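Mandelate racemase/muconate lactonizing protein (Thermobispora bispora, PDB 3VC5) probably catalyses the magnesium-dependent dehydration of D-glucarate to 5-dehydro-4-deoxy-D-glucarate, as a member of the mandelate racemase/muconate lactonizing enzyme family of the enolase superfamily. Local coordinates at residues T54-V59 against E78-A83; A85-L90 against H96-R101; R100-V105 against K125-V130; D73-E78 against N109-M114. All coordinates share one frame; numbering follows the deposited sequence.

Interaction 1: T54-V59 against E78-A83; sequences TIVEVV and EQVRAA
Strand-on-helix packing in the alpha+beta capping domain of the enolase superfamily brings Val56 and Thr54 of the central strand 50-60 against Val80 of helix 74-85. The contact is small, 84 Å² of buried surface with both sides summed, and wholly apolar. Its evidence is one pair of methyls within ordinary packing distance: Val56 CG2 meets Val80 CG1 at 3.9 Å, the two isopropyl groups crossing at a slant. CG1 of Val80 lies opposite the backbone N about the CA-CB bond (chi1 172°), which turns this methyl to the strand. In Val56 the touching branch is the other one, CG2, which stands beside its own backbone N while CG1 takes the anti place. The same Val80 methyl also comes within 4.3 Å of Thr54 CG2, a looser approach, and thus lies near two residues, alternate in the sequence, on one face of the strand. Thr54 offers only its methyl to the helix; its hydroxyl OG1 is hydrogen-bonded to Tyr71 O. No hydrogen bond joins the segments, and the closest CA atoms, those of Thr54 and Val80, are 8.4 Å apart. Strand 50-60 runs antiparallel between strands 25-36 and 65-71, and its helix-facing side is shared with helix 123-146, where Val56 touches Ala133 and Val58 touches Ala137 and Ile141, while Ala83 of helix 74-85 meets Phe134.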
loop_
_atom_site.group_PDB
_atom_site.type_symbol
_atom_site.label_atom_id
_atom_site.label_comp_id
_atom_site.label_asym_id
_atom_site.label_seq_id
_atom_site.Cartn_x
_atom_site.Cartn_y
_atom_site.Cartn_z
ATOM N N THR A 54 -3.997 9.796 -24.756
ATOM C CA THR A 54 -2.678 10.397 -24.887
ATOM C C THR A 54 -1.682 9.286 -24.613
ATOM O O THR A 54 -1.771 8.565 -23.589
ATOM C CB THR A 54 -2.456 11.532 -23.850
ATOM O OG1 THR A 54 -3.445 12.536 -24.047
ATOM C CG2 THR A 54 -1.068 12.157 -24.038
ATOM N N ILE A 55 -0.793 9.085 -25.571
ATOM C CA ILE A 55 0.288 8.135 -25.403
ATOM C C ILE A 55 1.546 8.845 -24.917
ATOM O O ILE A 55 1.943 9.881 -25.453
ATOM C CB ILE A 55 0.575 7.408 -26.733
ATOM C CG1 ILE A 55 -0.738 6.822 -27.267
ATOM C CG2 ILE A 55 1.684 6.376 -26.565
ATOM C CD1 ILE A 55 -1.459 5.871 -26.368
ATOM N N VAL A 56 2.175 8.271 -23.901
ATOM C CA VAL A 56 3.416 8.832 -23.386
ATOM C C VAL A 56 4.568 7.851 -23.556
ATOM O O VAL A 56 4.428 6.663 -23.271
ATOM C CB VAL A 56 3.255 9.158 -21.857
ATOM C CG1 VAL A 56 4.597 9.495 -21.211
ATOM C CG2 VAL A 56 2.245 10.280 -21.682
ATOM N N GLU A 57 5.720 8.350 -24.016
ATOM C CA GLU A 57 6.894 7.504 -24.108
ATOM C C GLU A 57 8.053 8.180 -23.408
ATOM O O GLU A 57 8.468 9.281 -23.814
ATOM C CB GLU A 57 7.252 7.203 -25.582
ATOM C CG GLU A 57 8.428 6.215 -25.697
ATOM C CD GLU A 57 8.773 5.833 -27.126
ATOM O OE1 GLU A 57 8.610 6.681 -28.047
ATOM O OE2 GLU A 57 9.226 4.676 -27.324
ATOM N N VAL A 58 8.563 7.537 -22.353
ATOM C CA VAL A 58 9.667 8.072 -21.573
ATOM C C VAL A 58 10.930 7.428 -22.100
ATOM O O VAL A 58 10.961 6.215 -22.308
ATOM C CB VAL A 58 9.488 7.753 -20.036
ATOM C CG1 VAL A 58 10.761 8.149 -19.257
ATOM C CG2 VAL A 58 8.256 8.490 -19.484
ATOM N N VAL A 59 11.970 8.234 -22.313
ATOM C CA VAL A 59 13.239 7.739 -22.838
ATOM C C VAL A 59 14.356 8.141 -21.874
ATOM O O VAL A 59 14.498 9.321 -21.541
ATOM C CB VAL A 59 13.563 8.328 -24.224
ATOM C CG1 VAL A 59 14.750 7.595 -24.848
ATOM C CG2 VAL A 59 12.324 8.254 -25.158
ATOM N N GLU A 78 -3.074 18.988 -21.984
ATOM C CA GLU A 78 -2.226 20.163 -21.705
ATOM C C GLU A 78 -1.387 19.993 -20.434
ATOM O O GLU A 78 -0.203 20.374 -20.387
ATOM C CB GLU A 78 -3.063 21.450 -21.622
ATOM C CG GLU A 78 -3.645 21.863 -22.964
ATOM C CD GLU A 78 -4.645 23.007 -22.837
ATOM O OE1 GLU A 78 -5.039 23.346 -21.685
ATOM O OE2 GLU A 78 -5.039 23.555 -23.897
ATOM N N GLN A 79 -1.990 19.410 -19.407
ATOM C CA GLN A 79 -1.272 19.140 -18.162
ATOM C C GLN A 79 -0.217 18.065 -18.341
ATOM O O GLN A 79 0.889 18.186 -17.784
ATOM C CB GLN A 79 -2.230 18.760 -17.021
ATOM C CG GLN A 79 -3.158 19.892 -16.588
ATOM C CD GLN A 79 -2.457 21.209 -16.219
ATOM O OE1 GLN A 79 -2.900 22.301 -16.638
ATOM N NE2 GLN A 79 -1.380 21.129 -15.428
ATOM N N VAL A 80 -0.518 17.036 -19.140
ATOM C CA VAL A 80 0.439 15.967 -19.363
ATOM C C VAL A 80 1.642 16.541 -20.130
ATOM O O VAL A 80 2.793 16.221 -19.802
ATOM C CB VAL A 80 -0.214 14.787 -20.102
ATOM C CG1 VAL A 80 0.823 13.727 -20.518
ATOM C CG2 VAL A 80 -1.301 14.125 -19.229
ATOM N N ARG A 81 1.397 17.383 -21.134
ATOM C CA ARG A 81 2.511 18.009 -21.852
ATOM C C ARG A 81 3.352 18.873 -20.917
ATOM O O ARG A 81 4.584 18.813 -20.938
ATOM C CB ARG A 81 2.001 18.864 -23.005
ATOM C CG ARG A 81 1.467 18.054 -24.186
ATOM C CD ARG A 81 1.130 19.018 -25.325
ATOM N NE ARG A 81 0.834 18.344 -26.573
ATOM C CZ ARG A 81 -0.252 18.554 -27.300
ATOM N NH1 ARG A 81 -1.164 19.453 -26.926
ATOM N NH2 ARG A 81 -0.413 17.860 -28.421
ATOM N N ALA A 82 2.695 19.691 -20.101
ATOM C CA ALA A 82 3.438 20.566 -19.192
ATOM C C ALA A 82 4.290 19.758 -18.195
ATOM O O ALA A 82 5.470 20.070 -17.953
ATOM C CB ALA A 82 2.462 21.462 -18.444
ATOM N N ALA A 83 3.706 18.708 -17.624
ATOM C CA ALA A 83 4.455 17.857 -16.706
ATOM C C ALA A 83 5.607 17.137 -17.423
ATOM O O ALA A 83 6.737 17.068 -16.902
ATOM C CB ALA A 83 3.516 16.847 -16.022
#

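Interaction 2: A85-L90 against H96-R101; sequences ARLPGL and HRIYRR
Arg97, Ile98 and Arg101 of helix 95-106 receive the loop that leaves helix 74-85, and Leu90 touches all three. Taken in order, Arg97 comes first: its extended chain passes Leu90 at a slant, and Leu90 CD2 sits over one face of the guanidinium, toward its rim, 3.7 Å from Arg97 NE. Ile98 follows with both branches in use. Its CG1 packs on Leu90 CD1 at 3.9 Å, the two side chains running past each other in opposite senses, whereas its CG2, opposite the backbone N, reaches Leu87 CD2 at 4.0 Å. Arg101 closes the series. The bends at chi2 and chi3 fold its chain back over the loop, bringing NH1 to Arg86 O, to which it donates at 2.7 Å. Arg86 O lies close to the guanidinium plane (10° out), NH1 comes nearly in line with the C=O, and the bond is bent at the hydrogen (143°). Leu90 CD1 covers one face of this guanidinium, and a water bridges Arg101 NH1 to Pro88 O within the type II turn Leu87-Leu90. With a leucine in place of Arg101, Arg86 O would probably lose its charged donor and the turn its water-mediated tie to the helix. The chemistry is therefore mixed: Leu87, Leu90 and Ile98 form a buried apolar patch, bordered by arginine chains that contribute carbon and flat faces to it, while one NH1 serves two contacts, a direct bond to a carbonyl and a water-mediated link to another.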
loop_
_atom_site.group_PDB
_atom_site.type_symbol
_atom_site.label_atom_id
_atom_site.label_comp_id
_atom_site.label_asym_id
_atom_site.label_seq_id
_atom_site.Cartn_x
_atom_site.Cartn_y
_atom_site.Cartn_z
ATOM N N ALA A 85 7.384 18.039 -19.883
ATOM C CA ALA A 85 8.486 18.955 -20.183
ATOM C C ALA A 85 9.395 19.196 -18.974
ATOM O O ALA A 85 10.548 19.645 -19.138
ATOM C CB ALA A 85 7.938 20.287 -20.721
ATOM N N ARG A 86 8.889 18.885 -17.773
ATOM C CA ARG A 86 9.613 19.133 -16.538
ATOM C C ARG A 86 10.188 17.846 -15.908
ATOM O O ARG A 86 10.709 17.890 -14.793
ATOM C CB ARG A 86 8.751 19.928 -15.535
ATOM C CG ARG A 86 8.270 21.278 -16.073
ATOM C CD ARG A 86 8.960 22.436 -15.404
ATOM N NE ARG A 86 8.739 22.448 -13.955
ATOM C CZ ARG A 86 7.754 23.107 -13.340
ATOM N NH1 ARG A 86 6.876 23.820 -14.039
ATOM N NH2 ARG A 86 7.646 23.056 -12.017
ATOM N N LEU A 87 10.110 16.705 -16.613
ATOM C CA LEU A 87 10.660 15.450 -16.081
ATOM C C LEU A 87 12.116 15.113 -16.456
ATOM O O LEU A 87 12.782 14.365 -15.726
ATOM C CB LEU A 87 9.769 14.257 -16.428
ATOM C CG LEU A 87 8.348 14.303 -15.864
ATOM C CD1 LEU A 87 7.616 13.010 -16.178
ATOM C CD2 LEU A 87 8.324 14.561 -14.357
ATOM N N PRO A 88 12.622 15.650 -17.586
ATOM C CA PRO A 88 14.023 15.322 -17.852
ATOM C C PRO A 88 14.930 15.646 -16.662
ATOM O O PRO A 88 14.782 16.700 -16.012
ATOM C CB PRO A 88 14.346 16.166 -19.099
ATOM C CG PRO A 88 12.971 16.173 -19.843
ATOM C CD PRO A 88 12.004 16.396 -18.707
ATOM N N GLY A 89 15.839 14.729 -16.364
ATOM C CA GLY A 89 16.826 14.937 -15.288
ATOM C C GLY A 89 16.448 14.162 -14.036
ATOM O O GLY A 89 17.283 13.948 -13.150
ATOM N N LEU A 90 15.175 13.758 -13.951
ATOM C CA LEU A 90 14.725 12.910 -12.846
ATOM C C LEU A 90 14.968 11.441 -13.171
ATOM O O LEU A 90 14.926 11.013 -14.338
ATOM C CB LEU A 90 13.241 13.152 -12.501
ATOM C CG LEU A 90 12.840 14.545 -11.986
ATOM C CD1 LEU A 90 11.350 14.647 -11.688
ATOM C CD2 LEU A 90 13.678 14.955 -10.764
ATOM N N HIS A 96 8.446 9.053 -6.062
ATOM C CA HIS A 96 7.962 10.092 -5.145
ATOM C C HIS A 96 8.336 11.481 -5.654
ATOM O O HIS A 96 7.527 12.408 -5.612
ATOM C CB HIS A 96 8.481 9.892 -3.709
ATOM C CG HIS A 96 8.031 8.618 -3.057
ATOM N ND1 HIS A 96 6.707 8.232 -2.992
ATOM C CD2 HIS A 96 8.739 7.640 -2.439
ATOM C CE1 HIS A 96 6.620 7.068 -2.364
ATOM N NE2 HIS A 96 7.838 6.686 -2.019
ATOM N N ARG A 97 9.569 11.628 -6.136
ATOM C CA ARG A 97 10.017 12.907 -6.662
ATOM C C ARG A 97 9.251 13.293 -7.938
ATOM O O ARG A 97 8.884 14.452 -8.129
ATOM C CB ARG A 97 11.516 12.841 -6.935
ATOM C CG ARG A 97 12.176 14.175 -7.056
ATOM C CD ARG A 97 13.724 14.068 -6.946
ATOM N NE ARG A 97 14.335 15.377 -7.127
ATOM C CZ ARG A 97 15.606 15.578 -7.463
ATOM N NH1 ARG A 97 16.407 14.547 -7.666
ATOM N NH2 ARG A 97 16.071 16.813 -7.601
ATOM N N ILE A 98 9.047 12.329 -8.832
ATOM C CA ILE A 98 8.261 12.590 -10.033
ATOM C C ILE A 98 6.823 12.994 -9.667
ATOM O O ILE A 98 6.248 13.926 -10.245
ATOM C CB ILE A 98 8.280 11.345 -10.979
ATOM C CG1 ILE A 98 9.688 11.155 -11.542
ATOM C CG2 ILE A 98 7.221 11.458 -12.094
ATOM C CD1 ILE A 98 9.907 9.789 -12.197
ATOM N N TYR A 99 6.245 12.308 -8.692
ATOM C CA TYR A 99 4.914 12.708 -8.191
ATOM C C TYR A 99 4.880 14.167 -7.700
ATOM O O TYR A 99 3.975 14.926 -8.060
ATOM C CB TYR A 99 4.448 11.768 -7.075
ATOM C CG TYR A 99 2.995 11.944 -6.731
ATOM C CD1 TYR A 99 2.030 11.173 -7.339
ATOM C CD2 TYR A 99 2.590 12.862 -5.750
ATOM C CE1 TYR A 99 0.693 11.311 -7.046
ATOM C CE2 TYR A 99 1.245 13.008 -5.432
ATOM C CZ TYR A 99 0.305 12.219 -6.071
ATOM O OH TYR A 99 -1.027 12.385 -5.744
ATOM N N ARG A 100 5.879 14.576 -6.906
ATOM C CA ARG A 100 5.931 15.969 -6.412
ATOM C C ARG A 100 6.103 16.961 -7.568
ATOM O O ARG A 100 5.490 18.025 -7.556
ATOM C CB ARG A 100 7.056 16.147 -5.385
ATOM C CG ARG A 100 6.783 15.458 -4.050
ATOM C CD ARG A 100 7.718 15.974 -2.942
ATOM N NE ARG A 100 9.111 15.962 -3.380
ATOM C CZ ARG A 100 9.949 14.941 -3.213
ATOM N NH1 ARG A 100 9.554 13.829 -2.602
ATOM N NH2 ARG A 100 11.193 15.038 -3.664
ATOM N N ARG A 101 6.882 16.593 -8.594
ATOM C CA ARG A 101 7.053 17.469 -9.760
ATOM C C ARG A 101 5.728 17.631 -10.522
ATOM O O ARG A 101 5.354 18.743 -10.924
ATOM C CB ARG A 101 8.152 16.899 -10.687
ATOM C CG ARG A 101 8.519 17.752 -11.910
ATOM C CD ARG A 101 9.234 19.076 -11.584
ATOM N NE ARG A 101 10.428 18.937 -10.739
ATOM C CZ ARG A 101 11.668 18.663 -11.158
ATOM N NH1 ARG A 101 11.936 18.446 -12.449
ATOM N NH2 ARG A 101 12.663 18.596 -10.271
HETATM O O HOH W 1 14.899 17.543 -13.287
#

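Interaction 3: R100-V105 against K125-V130; sequences RRVADV and KTVDRV
Helix-helix packing in the N-terminal capping domain sets Val102 and Ala103 of helix 95-106 against Val127 and Val130 of helix 123-146. The two short segments cross at 122° with their axes 9.3 Å apart at closest approach, a steep crossing, and four residues make the contact. Ala103 supplies the low ground. Its CA is 5.6 Å from that of Val127, the nearest CA pair, and Val127 brings both of its methyls to this small residue: CG1 and CG2 each lie about 4.1 Å from Ala103 CA, and CG1 is equally near Ala103 CB. Helix 95-106 returns a bump of its own, Val102, next to Ala103. Its CG1, held anti to the backbone N (chi1 169°), enters the dip between Val127 and Val130, one helical turn apart. It meets Val130 CG1, crossing that side chain at a slant, and also approaches the main-chain oxygen Val127 O at 3.8 Å, with the Val127 CG1 methyl a little farther off at 4.1 Å. No hydrogen bond spans the segments; the contact between them is van der Waals packing. Around it, Val127 also touches Tyr99 and Val106, and Val130 touches Val106 together with His76 and Gln79 of helix 74-85, so the packing continues beyond these four residues. The shortest approach across the two segments is Val102 CG1 to Val130 CG1, 3.6 Å.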
loop_
_atom_site.group_PDB
_atom_site.type_symbol
_atom_site.label_atom_id
_atom_site.label_comp_id
_atom_site.label_asym_id
_atom_site.label_seq_id
_atom_site.Cartn_x
_atom_site.Cartn_y
_atom_site.Cartn_z
ATOM N N ARG A 100 5.879 14.576 -6.906
ATOM C CA ARG A 100 5.931 15.969 -6.412
ATOM C C ARG A 100 6.103 16.961 -7.568
ATOM O O ARG A 100 5.490 18.025 -7.556
ATOM C CB ARG A 100 7.056 16.147 -5.385
ATOM C CG ARG A 100 6.783 15.458 -4.050
ATOM C CD ARG A 100 7.718 15.974 -2.942
ATOM N NE ARG A 100 9.111 15.962 -3.380
ATOM C CZ ARG A 100 9.949 14.941 -3.213
ATOM N NH1 ARG A 100 9.554 13.829 -2.602
ATOM N NH2 ARG A 100 11.193 15.038 -3.664
ATOM N N ARG A 101 6.882 16.593 -8.594
ATOM C CA ARG A 101 7.053 17.469 -9.760
ATOM C C ARG A 101 5.728 17.631 -10.522
ATOM O O ARG A 101 5.354 18.743 -10.924
ATOM C CB ARG A 101 8.152 16.899 -10.687
ATOM C CG ARG A 101 8.519 17.752 -11.910
ATOM C CD ARG A 101 9.234 19.076 -11.584
ATOM N NE ARG A 101 10.428 18.937 -10.739
ATOM C CZ ARG A 101 11.668 18.663 -11.158
ATOM N NH1 ARG A 101 11.936 18.446 -12.449
ATOM N NH2 ARG A 101 12.663 18.596 -10.271
ATOM N N VAL A 102 5.000 16.531 -10.693
ATOM C CA VAL A 102 3.688 16.604 -11.346
ATOM C C VAL A 102 2.749 17.504 -10.514
ATOM O O VAL A 102 2.020 18.352 -11.068
ATOM C CB VAL A 102 3.077 15.214 -11.522
ATOM C CG1 VAL A 102 1.609 15.319 -11.938
ATOM C CG2 VAL A 102 3.862 14.389 -12.561
ATOM N N ALA A 103 2.753 17.310 -9.195
ATOM C CA ALA A 103 1.929 18.162 -8.310
ATOM C C ALA A 103 2.280 19.639 -8.444
ATOM O O ALA A 103 1.397 20.496 -8.485
ATOM C CB ALA A 103 2.041 17.720 -6.860
ATOM N N ASP A 104 3.574 19.945 -8.540
ATOM C CA ASP A 104 4.004 21.329 -8.779
ATOM C C ASP A 104 3.462 21.878 -10.104
ATOM O O ASP A 104 3.046 23.041 -10.208
ATOM C CB ASP A 104 5.539 21.424 -8.779
ATOM C CG ASP A 104 6.147 21.224 -7.425
ATOM O OD1 ASP A 104 5.455 21.368 -6.386
ATOM O OD2 ASP A 104 7.382 20.975 -7.403
ATOM N N VAL A 105 3.495 21.059 -11.147
ATOM C CA VAL A 105 3.075 21.545 -12.447
ATOM C C VAL A 105 1.567 21.769 -12.469
ATOM O O VAL A 105 1.091 22.786 -12.966
ATOM C CB VAL A 105 3.499 20.578 -13.584
ATOM C CG1 VAL A 105 2.872 20.999 -14.910
ATOM C CG2 VAL A 105 5.014 20.538 -13.707
ATOM N N LYS A 125 -7.053 13.895 -7.369
ATOM C CA LYS A 125 -7.368 13.062 -8.514
ATOM C C LYS A 125 -6.733 13.633 -9.784
ATOM O O LYS A 125 -6.319 12.872 -10.685
ATOM C CB LYS A 125 -8.903 12.927 -8.666
ATOM C CG LYS A 125 -9.362 11.830 -9.621
ATOM C CD LYS A 125 -10.887 11.753 -9.614
ATOM C CE LYS A 125 -11.474 11.038 -10.759
ATOM N NZ LYS A 125 -12.779 11.642 -11.197
ATOM N N THR A 126 -6.673 14.962 -9.896
ATOM C CA THR A 126 -6.065 15.587 -11.079
ATOM C C THR A 126 -4.576 15.240 -11.144
ATOM O O THR A 126 -4.055 14.791 -12.196
ATOM C CB THR A 126 -6.254 17.110 -11.046
ATOM O OG1 THR A 126 -7.657 17.381 -11.132
ATOM C CG2 THR A 126 -5.539 17.775 -12.238
ATOM N N VAL A 127 -3.902 15.385 -10.012
ATOM C CA VAL A 127 -2.459 15.034 -9.922
ATOM C C VAL A 127 -2.263 13.544 -10.232
ATOM O O VAL A 127 -1.379 13.173 -11.009
ATOM C CB VAL A 127 -1.905 15.353 -8.541
ATOM C CG1 VAL A 127 -0.447 14.812 -8.388
ATOM C CG2 VAL A 127 -1.956 16.860 -8.309
ATOM N N ASP A 128 -3.130 12.690 -9.671
ATOM C CA ASP A 128 -2.969 11.262 -9.854
ATOM C C ASP A 128 -3.196 10.911 -11.325
ATOM O O ASP A 128 -2.531 10.014 -11.870
ATOM C CB ASP A 128 -4.004 10.503 -9.018
ATOM C CG ASP A 128 -3.602 10.398 -7.546
ATOM O OD1 ASP A 128 -2.426 10.731 -7.210
ATOM O OD2 ASP A 128 -4.405 9.887 -6.733
ATOM N N ARG A 129 -4.193 11.554 -11.954
ATOM C CA ARG A 129 -4.454 11.317 -13.382
ATOM C C ARG A 129 -3.243 11.693 -14.253
ATOM O O ARG A 129 -2.853 10.952 -15.191
ATOM C CB ARG A 129 -5.717 12.058 -13.872
ATOM C CG ARG A 129 -7.014 11.456 -13.355
ATOM C CD ARG A 129 -8.195 12.433 -13.471
ATOM N NE ARG A 129 -8.091 13.283 -14.644
ATOM C CZ ARG A 129 -8.906 13.257 -15.691
ATOM N NH1 ARG A 129 -8.704 14.114 -16.693
ATOM N NH2 ARG A 129 -9.937 12.408 -15.725
ATOM N N VAL A 130 -2.608 12.816 -13.929
ATOM C CA VAL A 130 -1.459 13.258 -14.715
ATOM C C VAL A 130 -0.242 12.367 -14.432
ATOM O O VAL A 130 0.446 11.895 -15.346
ATOM C CB VAL A 130 -1.158 14.738 -14.495
ATOM C CG1 VAL A 130 0.128 15.140 -15.249
ATOM C CG2 VAL A 130 -2.374 15.567 -14.973
#

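Interaction 4: D73-E78 against N109-M114; sequences DLAHLE and NIVTDM
Val111 turns its side chain toward the first turn of helix 74-85, where Ala75 and His76 receive a single methyl. That methyl is CG1, placed opposite the backbone N (chi1 172°); it lies 4.0 Å from Ala75 CB and, at the same distance, from the main-chain nitrogen His76 N. The imidazole of His76 is directed to other partners: NE2 is hydrogen-bonded to Thr70 OG1, and the ring meets Tyr71 edge-to-face; of this side chain CB is the atom nearest Val111, 4.4 Å from its CG1. Farther along, Asp73, at the N-cap position but without a capping bond from its side chain, has that side chain directed at the loop from CB on, and its OD2 comes within 4.2 Å of Asp113 CB. The same OD2 accepts from a water that in turn accepts from Met114 N, while OD1 is bonded to Arg421 N. Asp113 turns its own carboxylate away, and OD1 takes the backbone N-H groups of His115 and Gly116. The loop 109-114 thus runs along the start of helix 74-85 and is also tied to helix 123-146, where Val111 N bonds Thr126 OG1 and the Val111 side chain touches Arg129.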
loop_
_atom_site.group_PDB
_atom_site.type_symbol
_atom_site.label_atom_id
_atom_site.label_comp_id
_atom_site.label_asym_id
_atom_site.label_seq_id
_atom_site.Cartn_x
_atom_site.Cartn_y
_atom_site.Cartn_z
ATOM N N ASP A 73 -8.561 14.094 -23.362
ATOM C CA ASP A 73 -9.277 15.374 -23.220
ATOM C C ASP A 73 -8.262 16.525 -23.199
ATOM O O ASP A 73 -7.213 16.424 -22.554
ATOM C CB ASP A 73 -10.097 15.428 -21.930
ATOM C CG ASP A 73 -11.327 14.511 -21.953
ATOM O OD1 ASP A 73 -11.729 14.001 -23.016
ATOM O OD2 ASP A 73 -11.919 14.313 -20.878
ATOM N N LEU A 74 -8.619 17.645 -23.825
ATOM C CA LEU A 74 -7.680 18.719 -24.090
ATOM C C LEU A 74 -7.040 19.250 -22.798
ATOM O O LEU A 74 -5.800 19.425 -22.737
ATOM C CB LEU A 74 -8.401 19.864 -24.837
ATOM C CG LEU A 74 -7.517 21.025 -25.294
ATOM C CD1 LEU A 74 -6.433 20.537 -26.254
ATOM C CD2 LEU A 74 -8.402 22.129 -25.911
ATOM N N ALA A 75 -7.860 19.549 -21.778
ATOM C CA ALA A 75 -7.306 20.116 -20.558
ATOM C C ALA A 75 -6.313 19.159 -19.899
ATOM O O ALA A 75 -5.260 19.576 -19.360
ATOM C CB ALA A 75 -8.420 20.507 -19.598
ATOM N N HIS A 76 -6.628 17.874 -19.944
ATOM C CA HIS A 76 -5.722 16.865 -19.421
ATOM C C HIS A 76 -4.456 16.768 -20.263
ATOM O O HIS A 76 -3.347 16.731 -19.709
ATOM C CB HIS A 76 -6.417 15.497 -19.370
ATOM C CG HIS A 76 -5.581 14.418 -18.744
ATOM N ND1 HIS A 76 -5.220 14.433 -17.413
ATOM C CD2 HIS A 76 -5.047 13.280 -19.265
ATOM C CE1 HIS A 76 -4.519 13.352 -17.133
ATOM N NE2 HIS A 76 -4.373 12.647 -18.253
ATOM N N LEU A 77 -4.624 16.652 -21.584
ATOM C CA LEU A 77 -3.495 16.629 -22.498
ATOM C C LEU A 77 -2.527 17.793 -22.210
ATOM O O LEU A 77 -1.293 17.619 -22.204
ATOM C CB LEU A 77 -4.006 16.706 -23.944
ATOM C CG LEU A 77 -2.976 16.898 -25.057
ATOM C CD1 LEU A 77 -1.962 15.740 -25.098
ATOM C CD2 LEU A 77 -3.736 17.024 -26.410
ATOM N N GLU A 78 -3.074 18.988 -21.984
ATOM C CA GLU A 78 -2.226 20.163 -21.705
ATOM C C GLU A 78 -1.387 19.993 -20.434
ATOM O O GLU A 78 -0.203 20.374 -20.387
ATOM C CB GLU A 78 -3.063 21.450 -21.622
ATOM C CG GLU A 78 -3.645 21.863 -22.964
ATOM C CD GLU A 78 -4.645 23.007 -22.837
ATOM O OE1 GLU A 78 -5.039 23.346 -21.685
ATOM O OE2 GLU A 78 -5.039 23.555 -23.897
ATOM N N ASN A 109 -4.574 23.861 -10.784
ATOM C CA ASN A 109 -5.507 23.405 -11.792
ATOM C C ASN A 109 -6.287 22.202 -11.226
ATOM O O ASN A 109 -5.699 21.336 -10.547
ATOM C CB ASN A 109 -4.712 22.992 -13.026
ATOM C CG ASN A 109 -4.221 24.171 -13.827
ATOM O OD1 ASN A 109 -4.996 24.818 -14.526
ATOM N ND2 ASN A 109 -2.918 24.446 -13.751
ATOM N N ILE A 110 -7.601 22.188 -11.409
ATOM C CA ILE A 110 -8.388 20.963 -11.245
ATOM C C ILE A 110 -9.078 20.669 -12.587
ATOM O O ILE A 110 -9.852 21.487 -13.092
ATOM C CB ILE A 110 -9.456 21.077 -10.157
ATOM C CG1 ILE A 110 -8.809 21.139 -8.773
ATOM C CG2 ILE A 110 -10.409 19.863 -10.228
ATOM C CD1 ILE A 110 -9.823 21.455 -7.609
ATOM N N VAL A 111 -8.784 19.508 -13.173
ATOM C CA VAL A 111 -9.287 19.189 -14.503
ATOM C C VAL A 111 -10.593 18.434 -14.310
ATOM O O VAL A 111 -10.635 17.403 -13.608
ATOM C CB VAL A 111 -8.273 18.322 -15.298
ATOM C CG1 VAL A 111 -8.885 17.819 -16.619
ATOM C CG2 VAL A 111 -6.964 19.078 -15.539
ATOM N N THR A 112 -11.662 18.951 -14.900
ATOM C CA THR A 112 -12.964 18.322 -14.776
ATOM C C THR A 112 -13.310 17.684 -16.100
ATOM O O THR A 112 -12.738 18.022 -17.132
ATOM C CB THR A 112 -14.017 19.359 -14.438
ATOM O OG1 THR A 112 -13.994 20.394 -15.445
ATOM C CG2 THR A 112 -13.724 19.943 -13.069
ATOM N N ASP A 113 -14.232 16.740 -16.082
ATOM C CA ASP A 113 -14.643 16.155 -17.338
ATOM C C ASP A 113 -16.110 16.504 -17.563
ATOM O O ASP A 113 -16.742 17.090 -16.698
ATOM C CB ASP A 113 -14.308 14.648 -17.418
ATOM C CG ASP A 113 -15.090 13.809 -16.438
ATOM O OD1 ASP A 113 -16.321 14.028 -16.325
ATOM O OD2 ASP A 113 -14.465 12.914 -15.789
ATOM N N MET A 114 -16.633 16.211 -18.744
ATOM C CA MET A 114 -17.992 16.650 -19.074
ATOM C C MET A 114 -19.096 15.610 -18.789
ATOM O O MET A 114 -20.275 15.910 -18.913
ATOM C CB MET A 114 -18.038 17.109 -20.545
ATOM C CG MET A 114 -17.074 18.265 -20.857
ATOM S SD MET A 114 -17.205 18.786 -22.578
ATOM C CE MET A 114 -18.739 19.738 -22.518
HETATM O O HOH W 2 -14.962 15.001 -20.790
#

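Overall arrangement
All four contacts lie in the N-terminal capping domain, where helices 74-85, 95-106 and 123-146 and their loops pack together; helices 74-85 and 123-146 touch the three-stranded sheet. Helix 74-85 serves interactions 1 and 4, centres 13 Å apart; helix 95-106 serves interactions 2 and 3, at 10 Å. Helix 123-146 takes part in interaction 3 and touches the other three. Interaction 1 closes before interaction 2 opens, whereas interaction 4 alternates along the chain with 1 and 3. Interactions 2 and 4, 20 Å apart, do not touch. Together they join sheet, helices and loop 109-114 into one domain, the loop lying nearest the predicted site: the Asp113 side chain is about 9 Å from that of His338.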